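Local coordinates for protein PCP domain (Thermobifida fusca, PDB 7KW3) that probably carries amino acid and peptide intermediates on a phosphopantetheine arm between the catalytic domains of a non-ribosomal peptide synthetase, at residues A12-Y17 against P65-L70. Sequence-based numbering, arbitrary orientation.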
loop_
_atom_site.group_PDB
_atom_site.type_symbol
_atom_site.label_atom_id
_atom_site.label_comp_id
_atom_site.label_asym_id
_atom_site.label_seq_id
_atom_site.Cartn_x
_atom_site.Cartn_y
_atom_site.Cartn_z
ATOM N N ALA A 12 5.480 1.908 5.401
ATOM C CA ALA A 12 4.480 2.938 5.172
ATOM C C ALA A 12 3.247 2.356 4.486
ATOM O O ALA A 12 2.112 2.649 4.887
ATOM C CB ALA A 12 5.084 4.076 4.354
ATOM N N LEU A 13 3.449 1.493 3.481
ATOM C CA LEU A 13 2.307 0.953 2.745
ATOM C C LEU A 13 1.510 -0.040 3.591
ATOM O O LEU A 13 0.276 -0.079 3.502
ATOM C CB LEU A 13 2.767 0.312 1.428
ATOM C CG LEU A 13 3.190 1.291 0.324
ATOM C CD1 LEU A 13 3.749 0.575 -0.886
ATOM C CD2 LEU A 13 2.032 2.170 -0.070
ATOM N N CYS A 14 2.189 -0.851 4.414
ATOM C CA CYS A 14 1.473 -1.700 5.365
ATOM C C CYS A 14 0.522 -0.874 6.218
ATOM O O CYS A 14 -0.655 -1.218 6.376
ATOM C CB CYS A 14 2.451 -2.451 6.277
ATOM S SG CYS A 14 3.336 -3.821 5.532
ATOM N N ALA A 15 1.028 0.215 6.792
ATOM C CA ALA A 15 0.201 1.036 7.662
ATOM C C ALA A 15 -0.972 1.625 6.893
ATOM O O ALA A 15 -2.101 1.657 7.397
ATOM C CB ALA A 15 1.050 2.135 8.306
ATOM N N VAL A 16 -0.726 2.068 5.654
ATOM C CA VAL A 16 -1.782 2.690 4.862
ATOM C C VAL A 16 -2.809 1.652 4.410
ATOM O O VAL A 16 -4.015 1.925 4.415
ATOM C CB VAL A 16 -1.169 3.463 3.677
ATOM C CG1 VAL A 16 -2.257 3.912 2.708
ATOM C CG2 VAL A 16 -0.408 4.677 4.183
ATOM N N TYR A 17 -2.358 0.449 4.021
ATOM C CA TYR A 17 -3.294 -0.643 3.738
ATOM C C TYR A 17 -4.219 -0.887 4.919
ATOM O O TYR A 17 -5.437 -1.009 4.757
ATOM C CB TYR A 17 -2.559 -1.946 3.440
ATOM C CG TYR A 17 -2.133 -2.214 2.022
ATOM C CD1 TYR A 17 -1.560 -1.222 1.237
ATOM C CD2 TYR A 17 -2.239 -3.497 1.491
ATOM C CE1 TYR A 17 -1.134 -1.492 -0.052
ATOM C CE2 TYR A 17 -1.816 -3.778 0.206
ATOM C CZ TYR A 17 -1.259 -2.776 -0.560
ATOM O OH TYR A 17 -0.823 -3.062 -1.834
ATOM N N PRO A 65 -0.506 -5.484 -6.546
ATOM C CA PRO A 65 -1.341 -5.323 -5.341
ATOM C C PRO A 65 -0.682 -5.804 -4.050
ATOM O O PRO A 65 -1.186 -5.474 -2.968
ATOM C CB PRO A 65 -2.601 -6.135 -5.671
ATOM C CG PRO A 65 -2.157 -7.129 -6.710
ATOM C CD PRO A 65 -1.054 -6.470 -7.495
ATOM N N VAL A 66 0.418 -6.544 -4.117
ATOM C CA VAL A 66 1.116 -6.974 -2.910
ATOM C C VAL A 66 1.997 -5.833 -2.408
ATOM O O VAL A 66 2.733 -5.218 -3.189
ATOM C CB VAL A 66 1.941 -8.239 -3.183
ATOM C CG1 VAL A 66 2.724 -8.635 -1.945
ATOM C CG2 VAL A 66 1.022 -9.380 -3.622
ATOM N N VAL A 67 1.928 -5.570 -1.092
ATOM C CA VAL A 67 2.650 -4.455 -0.463
ATOM C C VAL A 67 4.103 -4.405 -0.940
ATOM O O VAL A 67 4.577 -3.378 -1.435
ATOM C CB VAL A 67 2.580 -4.560 1.076
ATOM C CG1 VAL A 67 3.506 -3.542 1.738
ATOM C CG2 VAL A 67 1.148 -4.374 1.591
ATOM N N ALA A 68 4.825 -5.519 -0.796
ATOM C CA ALA A 68 6.248 -5.512 -1.123
ATOM C C ALA A 68 6.476 -5.164 -2.589
ATOM O O ALA A 68 7.437 -4.462 -2.927
ATOM C CB ALA A 68 6.884 -6.869 -0.784
ATOM N N ASP A 69 5.615 -5.659 -3.481
ATOM C CA ASP A 69 5.747 -5.320 -4.892
ATOM C C ASP A 69 5.426 -3.850 -5.144
ATOM O O ASP A 69 6.096 -3.188 -5.944
ATOM C CB ASP A 69 4.839 -6.223 -5.719
ATOM C CG ASP A 69 5.245 -7.676 -5.626
ATOM O OD1 ASP A 69 6.465 -7.930 -5.498
ATOM O OD2 ASP A 69 4.350 -8.554 -5.666
ATOM N N LEU A 70 4.402 -3.327 -4.463
ATOM C CA LEU A 70 4.033 -1.930 -4.634
ATOM C C LEU A 70 5.131 -1.011 -4.109
ATOM O O LEU A 70 5.437 0.019 -4.725
ATOM C CB LEU A 70 2.692 -1.669 -3.935
ATOM C CG LEU A 70 2.088 -0.275 -4.090
ATOM C CD1 LEU A 70 1.883 0.051 -5.572
ATOM C CD2 LEU A 70 0.771 -0.184 -3.328
#
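L13 and V67 bring the two backbones together, their CA atoms 6.3 Å apart, where helix 8-21 meets the first turn of helix 67-73. V67 splits its two methyls between neighbours. V67 CG1 rests on L13 CB and on C14 SG, with 3.8 Å between V67 CG1 and C14 SG. V67 CG2 sits over one face of the Y17 ring, 3.5 Å from its centroid, a CH-pi contact displaced toward the CE2 rim. Y17 reaches across because its CG stands anti to its own carbonyl carbon (chi1 -87°), which sends the hydroxyl past V67 to the turn before the helix. There Y17 OH donates a 2.7 Å hydrogen bond to P65 O; the oxygen lies in the plane of the ring, but the hydroxyl approaches from above the carbonyl plane, 55° out of it. L70 CD2 comes to the ring edge, 4.0 Å from Y17 CE1, and L13 CD1 meets L70 CG at 3.7 Å, these two leucines crossing nearly at right angles. A phenylalanine in place of Y17 would probably leave P65 O without this donor and remove the polar link between the turn and helix 8-21. F32 meets the Y17 ring edge-to-face, and L45 of helix 39-51 also touches it. This is part of the buried core of the small helical-bundle fold of peptidyl carrier proteins, where the first and last helices pack together.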